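Local coordinates for EmGH1 (Erythrobacter marinus, PDB 5Z87), which probably hydrolyses beta-glucosides, and perhaps related xylosides and arabinofuranosides, as a member of glycosyl hydrolase family 3, at residues Gln62-Arg67 with Asp343-Asn348; Gly90-Ser96 with Ala125-Glu130; Gly198-His202 with Gly638-Gln642; Pro584-Leu588 with Val627-Arg631. One frame throughout, in Å; residues are numbered along the deposited sequence.

How the contacts relate
From the N terminus, the chain opens contact 1 at 62-67 and, before returning to it, makes and completes contact 2, in which 125-130 pairs with 90-96, closing a beta-alpha-beta crossover through helix 101-116. Contacts 1 and 2 touch, because strands 64-65 and 91-93 are neighbours; both belong to the barrel of the N-terminal domain. Segment 198-202 then begins contact 3, still ahead of 343-348, where contact 1 closes, so contacts 1 and 3 cross. Contact 4, between 584-588 and 627-631, forms entirely within the C-terminal domain and lies inside the long loop that 638-642 completes by joining 198-202. Glu199 OE1 meets Thr628 N, linking contacts 3 and 4 directly.

Contact 1. Residues Gln62-Arg67 with Asp343-Asn348; sequences QLNCPR and DIELAN
Leu63 and Cys65 pair through their backbones with Glu345 and Ala347, setting the short strands 64-65 and 345-346 parallel to each other. The bond from Glu345 N to Leu63 O is 2.9 Å long and nearly straight (174°), and Ala347 N donates to Cys65 O at 3.1 Å. Between them, Cys65 N makes a bent, weak bond to Glu345 O.

The closer side-chain packing is on the face bearing Cys65 and Leu346. The SG of Cys65 is swung anti to the backbone N (chi1 -173°), which brings it 4.1 Å from Leu346 CD1, while its CB lies 3.9 Å from Ile344 CD1. Leu346 also packs against Tyr93, and its side chain is about 5 Å from a bound dithiothreitol molecule. The face bearing Asn64 and Glu345 is looser: a water donates to Asn64 OD1 and to Glu345 OE2, and the two side chains meet through it. Glu345 has further partners in the backbone N atoms of Val351 and Tyr352.

At the exposed end, formed by Arg67 and Asn348, the asparagine turns its amide back so that OD1 takes the N-H of Arg67 at 2.8 Å, in the carbonyl plane and with an angle of 165° at the hydrogen. Arg67 itself makes a cation-pi contact with Trp314. Strand 64-65 is also bonded laterally to 91-93, and segment 343-348 to strand 309-311, consistent with closure of a TIM-type barrel. The chemistry therefore implies a seam held by main-chain bonds, with a side-chain amide taking over where the regular pairing stops.

Contact 2. Residues Gly90-Ser96 with Ala125-Glu130; sequences GGVYSAS and AFVFEE
The beta-alpha-beta unit formed by strand 91-93, helix 101-116 and strand 126-129 brings Val92 alongside Phe126 and Phe128, its strands running parallel within the barrel sheet of the N-terminal domain. Val92 N donates to Phe126 O and Val92 O accepts from Phe128 N, both at 2.9 Å; the pairing runs on from Phe126 N to Gly90 O before it and from Ser94 N to Phe128 O after it.

Past the end of strand 91-93, the carboxylate of Glu129 gathers the loop 94-96. Its chain bends at CG (chi2 -74°), and OE1 accepts from Ala95 N at 2.7 Å and Ser96 N at 3.0 Å, both on the syn side but from opposite faces of the carboxylate plane. The hydroxyl of Ser96 donates to OE2 at 2.8 Å from above that plane. A leucine in place of Glu129 would probably leave these two amides and the Ser96 hydroxyl without their acceptor, and the loop freer to shift.

Tyr93 and Glu130 line the pocket that holds dithiothreitol. Tyr93 OH donates to Glu130 OE1 over a very short modelled distance of 2.4 Å, the ring and carboxylate planes standing 87° apart; OE1 is also hydrogen-bonded to the dithiothreitol, probably a crystallisation additive.

Ala95 CB packs on Val127 CG1 at 3.8 Å. Val92 and Val127 touch helix 101-116, Val92 and Ala95 touch helix 68-73, and helix 366-382 meets Phe126. Phe128 stacks on Phe178, while strands 64-65 and 176-177 flank the pair.

Contact 3. Residues Gly198-His202 with Gly638-Gln642; sequences GEDPH and GYYYQ
Glu199 meets Tyr640 through its carboxylate and Tyr641 through its backbone carbonyl. OE2 accepts from Tyr640 N at 2.9 Å, the donor lying 43° out of the carboxylate plane, while OE1 is taken by Thr628 N. The carbonyl O receives the hydroxyl of Tyr641 at 2.6 Å, in the carbonyl plane. With an alanine at Glu199, the amides of Tyr640 and Thr628 would probably lose their acceptor, and a gap would open beside Tyr639 CB, which now lies 3.5 Å from the carboxylate carbon CD.

Asp200 divides its oxygens between two tasks. Its CG stands anti to the backbone N (chi1 178°), from where OD1 accepts the Tyr640 hydroxyl at 2.5 Å, at the edge of that ring. OD2 caps Val203 N at the start of helix 201-216. The Tyr640 hydroxyl in turn accepts from Met725 N. Within 638-642, Gln642 NE2 donates to Tyr639 O at 2.7 Å.

The Tyr641 ring is sandwiched: Pro201 CD comes over one face, 4.3 Å from the ring centroid in a CH-pi contact, and Tyr639 CD1 lies over the other. Phe662 stacks on Tyr640. The contact thus sets the beginning of helix 201-216, from the N-terminal domain, against the loop between helix 607-615 and strand 671-678, with strand 724-733 of the fibronectin-like domain alongside.

Contact 4. Residues Pro584-Leu588 with Val627-Arg631; sequences PLSPL and VTIVR
Ser586 and Val630 share the single direct hydrogen bond of this contact, from Ser586 OG to the carbonyl O of Val630; the modelled distance, 2.5 Å, is very short. A water adds an indirect link, donating to Ser586 O at 2.9 Å and to Arg631 O at 2.7 Å, and so joins two backbone carbonyls that cannot bond each other.

Apolar contacts lie on both sides of Ser586. Before it, Pro584 sets CB against Ile629 CD1 at 3.5 Å and CG against Val627 CG2 at 3.7 Å, crossing the valine at about a right angle. After it, Leu588, in the first turn of helix 588-593, places CD2 4.0 Å from Arg631 CG. The guanidinium leads elsewhere, NE bonding Thr657 O.

Two carbons also approach carbonyls. Ile629 keeps CG1 beside its backbone N (chi1 -58°), which leaves CG2 anti to that N and 3.2 Å from Leu585 O, and Leu588 CG lies 3.4 Å from Arg631 O.

Met147 of helix 146-150 covers both Pro584 and Val627. Without regular backbone pairing, the chemistry implies that two loops of the C-terminal domain are joined by aliphatic packing, one hydroxyl and a bridging water.

Contact 1. Residues Gln62-Arg67 with Asp343-Asn348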
# COMPACT_ATOMS: atom_id res chain seq x y z
N GLN A 62 17.87 -32.89 -15.82
CA GLN A 62 16.57 -32.93 -15.16
C GLN A 62 16.17 -31.59 -14.53
O GLN A 62 15.05 -31.49 -14.03
CB GLN A 62 16.58 -34.03 -14.08
CG GLN A 62 16.86 -35.43 -14.63
CD GLN A 62 15.75 -35.93 -15.53
OE1 GLN A 62 14.57 -35.91 -15.17
NE2 GLN A 62 16.12 -36.35 -16.75
N LEU A 63 17.03 -30.57 -14.56
CA LEU A 63 16.71 -29.29 -13.93
C LEU A 63 16.27 -28.23 -14.94
O LEU A 63 16.09 -27.07 -14.57
CB LEU A 63 17.91 -28.77 -13.13
CG LEU A 63 18.57 -29.81 -12.21
CD1 LEU A 63 19.60 -29.17 -11.33
CD2 LEU A 63 17.54 -30.53 -11.36
N ASN A 64 16.09 -28.61 -16.21
CA ASN A 64 15.69 -27.69 -17.27
C ASN A 64 14.25 -27.95 -17.67
O ASN A 64 13.82 -29.11 -17.73
CB ASN A 64 16.61 -27.84 -18.49
CG ASN A 64 18.08 -27.77 -18.12
OD1 ASN A 64 18.47 -26.96 -17.29
ND2 ASN A 64 18.90 -28.62 -18.74
N CYS A 65 13.50 -26.88 -17.95
CA CYS A 65 12.11 -26.98 -18.42
C CYS A 65 11.81 -25.88 -19.43
O CYS A 65 11.21 -24.85 -19.08
CB CYS A 65 11.13 -26.91 -17.25
SG CYS A 65 9.41 -27.22 -17.71
N PRO A 66 12.19 -26.06 -20.69
CA PRO A 66 11.85 -25.08 -21.73
C PRO A 66 10.41 -25.27 -22.19
O PRO A 66 9.70 -26.19 -21.78
CB PRO A 66 12.82 -25.41 -22.87
CG PRO A 66 12.95 -26.92 -22.77
CD PRO A 66 12.93 -27.22 -21.26
N ARG A 67 9.98 -24.36 -23.06
CA ARG A 67 8.70 -24.53 -23.72
C ARG A 67 8.75 -25.73 -24.65
O ARG A 67 9.77 -25.99 -25.31
CB ARG A 67 8.33 -23.27 -24.50
CG ARG A 67 6.87 -22.91 -24.37
CD ARG A 67 6.55 -21.60 -25.06
NE ARG A 67 6.73 -20.48 -24.15
CZ ARG A 67 5.78 -20.01 -23.35
NH1 ARG A 67 6.05 -18.99 -22.53
NH2 ARG A 67 4.57 -20.55 -23.38
N ASP A 343 14.58 -25.90 -7.74
CA ASP A 343 15.05 -27.19 -8.24
C ASP A 343 15.03 -27.28 -9.76
O ASP A 343 15.94 -27.87 -10.35
CB ASP A 343 14.21 -28.33 -7.66
CG ASP A 343 14.24 -28.37 -6.16
OD1 ASP A 343 15.36 -28.26 -5.60
OD2 ASP A 343 13.16 -28.49 -5.53
N ILE A 344 14.01 -26.72 -10.42
CA ILE A 344 13.89 -26.82 -11.87
C ILE A 344 13.53 -25.46 -12.43
O ILE A 344 12.65 -24.77 -11.90
CB ILE A 344 12.87 -27.91 -12.29
CG1 ILE A 344 12.69 -27.91 -13.80
CG2 ILE A 344 11.56 -27.72 -11.58
CD1 ILE A 344 12.12 -29.22 -14.33
N GLU A 345 14.22 -25.07 -13.50
CA GLU A 345 14.08 -23.75 -14.09
C GLU A 345 13.11 -23.80 -15.27
O GLU A 345 13.36 -24.51 -16.25
CB GLU A 345 15.43 -23.21 -14.53
CG GLU A 345 15.31 -21.95 -15.33
CD GLU A 345 16.62 -21.52 -15.90
OE1 GLU A 345 16.92 -20.31 -15.84
OE2 GLU A 345 17.37 -22.40 -16.37
N LEU A 346 12.02 -23.07 -15.15
CA LEU A 346 11.07 -22.88 -16.24
C LEU A 346 11.59 -21.73 -17.10
O LEU A 346 11.51 -20.56 -16.70
CB LEU A 346 9.69 -22.60 -15.68
CG LEU A 346 8.64 -22.17 -16.69
CD1 LEU A 346 8.34 -23.30 -17.66
CD2 LEU A 346 7.38 -21.73 -15.94
N ALA A 347 12.16 -22.06 -18.26
CA ALA A 347 12.77 -21.05 -19.12
C ALA A 347 13.26 -21.68 -20.42
O ALA A 347 13.59 -22.86 -20.46
CB ALA A 347 13.94 -20.35 -18.42
N ASN A 348 13.29 -20.89 -21.49
CA ASN A 348 14.01 -21.25 -22.70
C ASN A 348 15.45 -20.78 -22.56
O ASN A 348 15.70 -19.65 -22.11
CB ASN A 348 13.39 -20.60 -23.94
CG ASN A 348 12.12 -21.27 -24.36
OD1 ASN A 348 11.80 -22.38 -23.92
ND2 ASN A 348 11.37 -20.60 -25.22
O HOH W 1 16.90 -24.54 -17.62

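Contact 2. Residues Gly90-Ser96 with Ala125-Glu130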
# COMPACT_ATOMS: atom_id res chain seq x y z
N GLY A 90 14.33 -32.31 -17.89
CA GLY A 90 13.48 -32.22 -16.72
C GLY A 90 12.01 -32.14 -17.06
O GLY A 90 11.22 -33.00 -16.65
N GLY A 91 11.61 -31.11 -17.80
CA GLY A 91 10.23 -30.97 -18.19
C GLY A 91 10.11 -30.14 -19.45
O GLY A 91 11.09 -29.57 -19.94
N VAL A 92 8.89 -30.10 -19.98
CA VAL A 92 8.53 -29.13 -21.00
C VAL A 92 7.25 -28.46 -20.54
O VAL A 92 6.47 -29.01 -19.75
CB VAL A 92 8.33 -29.75 -22.41
CG1 VAL A 92 9.64 -30.21 -22.99
CG2 VAL A 92 7.28 -30.86 -22.38
N TYR A 93 7.04 -27.26 -21.05
CA TYR A 93 5.88 -26.45 -20.69
C TYR A 93 5.02 -26.25 -21.93
O TYR A 93 5.54 -25.88 -22.99
CB TYR A 93 6.32 -25.10 -20.12
CG TYR A 93 5.19 -24.14 -19.86
CD1 TYR A 93 4.05 -24.55 -19.18
CD2 TYR A 93 5.28 -22.82 -20.26
CE1 TYR A 93 3.02 -23.65 -18.91
CE2 TYR A 93 4.26 -21.92 -20.00
CZ TYR A 93 3.14 -22.33 -19.33
OH TYR A 93 2.14 -21.43 -19.09
N SER A 94 3.72 -26.51 -21.79
CA SER A 94 2.74 -26.15 -22.81
C SER A 94 2.91 -26.97 -24.09
O SER A 94 3.22 -26.42 -25.16
CB SER A 94 2.84 -24.64 -23.09
OG SER A 94 1.64 -24.16 -23.65
N ALA A 95 2.69 -28.28 -24.00
CA ALA A 95 2.81 -29.19 -25.12
C ALA A 95 1.51 -29.34 -25.90
O ALA A 95 1.52 -29.92 -26.99
CB ALA A 95 3.27 -30.57 -24.64
N SER A 96 0.40 -28.83 -25.37
CA SER A 96 -0.88 -28.95 -26.04
C SER A 96 -0.88 -28.20 -27.38
O SER A 96 -1.45 -28.69 -28.36
CB SER A 96 -1.98 -28.42 -25.13
OG SER A 96 -1.46 -27.33 -24.37
N ALA A 125 9.83 -36.93 -19.65
CA ALA A 125 9.68 -35.54 -19.24
C ALA A 125 8.42 -35.35 -18.40
O ALA A 125 7.41 -36.03 -18.59
CB ALA A 125 9.61 -34.64 -20.48
N PHE A 126 8.50 -34.43 -17.43
CA PHE A 126 7.28 -33.79 -16.95
C PHE A 126 6.69 -32.99 -18.10
O PHE A 126 7.42 -32.35 -18.86
CB PHE A 126 7.55 -32.87 -15.74
CG PHE A 126 7.28 -33.52 -14.40
CD1 PHE A 126 6.06 -34.13 -14.13
CD2 PHE A 126 8.26 -33.54 -13.42
CE1 PHE A 126 5.83 -34.74 -12.89
CE2 PHE A 126 8.02 -34.15 -12.17
CZ PHE A 126 6.81 -34.74 -11.92
N VAL A 127 5.38 -33.06 -18.26
CA VAL A 127 4.66 -32.30 -19.28
C VAL A 127 3.74 -31.36 -18.52
O VAL A 127 2.70 -31.78 -18.00
CB VAL A 127 3.88 -33.21 -20.24
CG1 VAL A 127 3.12 -32.38 -21.27
CG2 VAL A 127 4.82 -34.19 -20.92
N PHE A 128 4.13 -30.09 -18.43
CA PHE A 128 3.45 -29.13 -17.56
C PHE A 128 2.43 -28.34 -18.38
O PHE A 128 2.78 -27.78 -19.43
CB PHE A 128 4.44 -28.17 -16.90
CG PHE A 128 5.29 -28.79 -15.83
CD1 PHE A 128 4.71 -29.27 -14.66
CD2 PHE A 128 6.67 -28.87 -15.97
CE1 PHE A 128 5.48 -29.84 -13.65
CE2 PHE A 128 7.45 -29.42 -14.96
CZ PHE A 128 6.84 -29.93 -13.80
N GLU A 129 1.20 -28.28 -17.90
CA GLU A 129 0.16 -27.46 -18.53
C GLU A 129 -0.42 -26.53 -17.47
O GLU A 129 -0.07 -26.60 -16.30
CB GLU A 129 -0.91 -28.34 -19.19
CG GLU A 129 -0.35 -29.27 -20.29
CD GLU A 129 0.01 -28.54 -21.57
OE1 GLU A 129 0.70 -29.14 -22.42
OE2 GLU A 129 -0.39 -27.36 -21.73
N GLU A 130 -1.31 -25.63 -17.90
CA GLU A 130 -2.02 -24.74 -16.99
C GLU A 130 -3.42 -25.29 -16.75
O GLU A 130 -4.09 -25.69 -17.70
CB GLU A 130 -2.12 -23.31 -17.55
CG GLU A 130 -0.80 -22.70 -17.92
CD GLU A 130 -0.01 -22.20 -16.72
OE1 GLU A 130 1.12 -21.70 -16.93
OE2 GLU A 130 -0.51 -22.30 -15.58

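Contact 3. Residues Gly198-His202 with Gly638-Gln642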
# COMPACT_ATOMS: atom_id res chain seq x y z
N GLY A 198 -9.63 -14.99 -3.59
CA GLY A 198 -10.13 -13.89 -2.80
C GLY A 198 -9.10 -13.36 -1.82
O GLY A 198 -7.90 -13.61 -1.93
N GLU A 199 -9.61 -12.62 -0.83
CA GLU A 199 -8.78 -11.97 0.17
C GLU A 199 -8.65 -12.76 1.47
O GLU A 199 -7.79 -12.43 2.29
CB GLU A 199 -9.35 -10.57 0.48
CG GLU A 199 -10.64 -10.57 1.33
CD GLU A 199 -11.30 -9.18 1.44
OE1 GLU A 199 -11.19 -8.39 0.48
OE2 GLU A 199 -11.93 -8.89 2.49
N ASP A 200 -9.47 -13.75 1.69
CA ASP A 200 -9.50 -14.32 3.04
C ASP A 200 -8.56 -15.52 3.15
O ASP A 200 -8.64 -16.44 2.33
CB ASP A 200 -10.89 -14.76 3.41
CG ASP A 200 -10.93 -15.39 4.78
OD1 ASP A 200 -10.53 -14.70 5.75
OD2 ASP A 200 -11.35 -16.55 4.89
N PRO A 201 -7.69 -15.56 4.17
CA PRO A 201 -6.78 -16.71 4.31
C PRO A 201 -7.51 -18.03 4.50
O PRO A 201 -7.09 -19.05 3.92
CB PRO A 201 -5.93 -16.34 5.53
CG PRO A 201 -5.94 -14.82 5.54
CD PRO A 201 -7.36 -14.49 5.13
N HIS A 202 -8.60 -18.05 5.27
CA HIS A 202 -9.29 -19.32 5.48
C HIS A 202 -9.91 -19.84 4.19
O HIS A 202 -9.79 -21.03 3.88
CB HIS A 202 -10.37 -19.17 6.56
CG HIS A 202 -11.19 -20.41 6.75
ND1 HIS A 202 -10.76 -21.48 7.51
CD2 HIS A 202 -12.41 -20.75 6.27
CE1 HIS A 202 -11.68 -22.43 7.49
NE2 HIS A 202 -12.69 -22.01 6.75
N GLY A 638 -8.99 -2.39 1.50
CA GLY A 638 -10.25 -2.54 2.19
C GLY A 638 -10.60 -3.94 2.66
O GLY A 638 -11.73 -4.16 3.11
N TYR A 639 -9.66 -4.88 2.60
CA TYR A 639 -9.97 -6.24 3.02
C TYR A 639 -10.45 -6.24 4.47
O TYR A 639 -9.97 -5.46 5.31
CB TYR A 639 -8.76 -7.16 2.83
CG TYR A 639 -7.48 -6.69 3.51
CD1 TYR A 639 -7.26 -6.93 4.86
CD2 TYR A 639 -6.50 -6.00 2.79
CE1 TYR A 639 -6.10 -6.50 5.49
CE2 TYR A 639 -5.34 -5.57 3.40
CZ TYR A 639 -5.14 -5.82 4.75
OH TYR A 639 -3.98 -5.38 5.38
N TYR A 640 -11.40 -7.14 4.77
CA TYR A 640 -12.19 -7.03 5.99
C TYR A 640 -11.36 -7.24 7.26
O TYR A 640 -11.70 -6.66 8.30
CB TYR A 640 -13.37 -8.03 5.97
CG TYR A 640 -12.98 -9.46 6.33
CD1 TYR A 640 -12.58 -10.37 5.36
CD2 TYR A 640 -12.99 -9.88 7.66
CE1 TYR A 640 -12.22 -11.67 5.70
CE2 TYR A 640 -12.61 -11.16 8.01
CZ TYR A 640 -12.23 -12.05 7.03
OH TYR A 640 -11.86 -13.31 7.41
N TYR A 641 -10.32 -8.08 7.22
CA TYR A 641 -9.64 -8.46 8.47
C TYR A 641 -8.62 -7.40 8.86
O TYR A 641 -7.44 -7.72 9.07
CB TYR A 641 -8.99 -9.86 8.38
CG TYR A 641 -8.24 -10.10 7.09
CD1 TYR A 641 -8.93 -10.48 5.93
CD2 TYR A 641 -6.86 -9.93 7.01
CE1 TYR A 641 -8.26 -10.68 4.74
CE2 TYR A 641 -6.18 -10.13 5.82
CZ TYR A 641 -6.88 -10.50 4.69
OH TYR A 641 -6.22 -10.72 3.50
N GLN A 642 -9.06 -6.14 8.94
CA GLN A 642 -8.19 -5.05 9.33
C GLN A 642 -7.73 -5.24 10.77
O GLN A 642 -8.41 -5.85 11.59
CB GLN A 642 -8.91 -3.70 9.20
CG GLN A 642 -9.35 -3.34 7.78
CD GLN A 642 -8.17 -3.00 6.89
OE1 GLN A 642 -7.29 -2.24 7.29
NE2 GLN A 642 -8.13 -3.58 5.70

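Contact 4. Residues Pro584-Leu588 with Val627-Arg631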
# COMPACT_ATOMS: atom_id res chain seq x y z
N PRO A 584 -12.26 -7.99 -9.09
CA PRO A 584 -13.38 -7.34 -8.40
C PRO A 584 -13.51 -5.91 -8.87
O PRO A 584 -12.52 -5.17 -8.94
CB PRO A 584 -12.97 -7.41 -6.92
CG PRO A 584 -11.97 -8.54 -6.84
CD PRO A 584 -11.23 -8.47 -8.15
N LEU A 585 -14.74 -5.51 -9.20
CA LEU A 585 -15.03 -4.15 -9.67
C LEU A 585 -15.87 -3.39 -8.65
O LEU A 585 -16.62 -3.98 -7.87
CB LEU A 585 -15.75 -4.18 -11.02
CG LEU A 585 -14.88 -4.60 -12.21
CD1 LEU A 585 -15.71 -4.81 -13.45
CD2 LEU A 585 -13.78 -3.57 -12.47
N SER A 586 -15.76 -2.06 -8.68
CA SER A 586 -16.47 -1.18 -7.76
C SER A 586 -17.42 -0.30 -8.56
O SER A 586 -17.13 0.88 -8.80
CB SER A 586 -15.51 -0.34 -6.93
OG SER A 586 -14.77 -1.17 -6.06
N PRO A 587 -18.55 -0.85 -8.99
CA PRO A 587 -19.46 -0.17 -9.93
C PRO A 587 -20.46 0.72 -9.18
O PRO A 587 -21.63 0.39 -8.98
CB PRO A 587 -20.13 -1.35 -10.64
CG PRO A 587 -20.23 -2.41 -9.50
CD PRO A 587 -19.11 -2.12 -8.51
N LEU A 588 -19.95 1.87 -8.74
CA LEU A 588 -20.71 2.77 -7.87
C LEU A 588 -21.95 3.29 -8.58
O LEU A 588 -23.06 3.25 -8.03
CB LEU A 588 -19.84 3.95 -7.46
CG LEU A 588 -19.03 3.94 -6.18
CD1 LEU A 588 -18.50 5.36 -5.95
CD2 LEU A 588 -19.90 3.49 -5.02
N VAL A 627 -14.24 -11.39 -1.70
CA VAL A 627 -13.44 -10.20 -1.46
C VAL A 627 -14.36 -9.13 -0.90
O VAL A 627 -15.59 -9.22 -1.00
CB VAL A 627 -12.78 -9.68 -2.76
CG1 VAL A 627 -11.67 -10.60 -3.21
CG2 VAL A 627 -13.85 -9.51 -3.85
N THR A 628 -13.76 -8.09 -0.35
CA THR A 628 -14.48 -6.86 -0.03
C THR A 628 -14.48 -5.99 -1.28
O THR A 628 -13.48 -5.92 -1.99
CB THR A 628 -13.82 -6.12 1.14
OG1 THR A 628 -13.98 -6.89 2.33
CG2 THR A 628 -14.46 -4.74 1.35
N ILE A 629 -15.61 -5.35 -1.57
CA ILE A 629 -15.67 -4.40 -2.68
C ILE A 629 -15.64 -2.99 -2.09
O ILE A 629 -16.62 -2.55 -1.48
CB ILE A 629 -16.90 -4.61 -3.56
CG1 ILE A 629 -16.94 -6.04 -4.13
CG2 ILE A 629 -16.90 -3.56 -4.66
CD1 ILE A 629 -15.74 -6.36 -5.03
N VAL A 630 -14.52 -2.27 -2.26
CA VAL A 630 -14.43 -0.90 -1.76
C VAL A 630 -15.20 0.02 -2.70
O VAL A 630 -15.45 -0.31 -3.86
CB VAL A 630 -12.98 -0.45 -1.60
CG1 VAL A 630 -12.23 -1.36 -0.61
CG2 VAL A 630 -12.27 -0.43 -2.95
N ARG A 631 -15.57 1.19 -2.19
CA ARG A 631 -16.31 2.14 -3.02
C ARG A 631 -15.45 2.71 -4.14
O ARG A 631 -15.94 2.93 -5.26
CB ARG A 631 -16.88 3.26 -2.14
CG ARG A 631 -18.15 2.85 -1.48
CD ARG A 631 -18.62 3.78 -0.38
NE ARG A 631 -19.56 3.02 0.43
CZ ARG A 631 -20.83 2.84 0.11
NH1 ARG A 631 -21.33 3.42 -0.98
NH2 ARG A 631 -21.61 2.08 0.88
O HOH W 2 -15.31 2.98 -7.89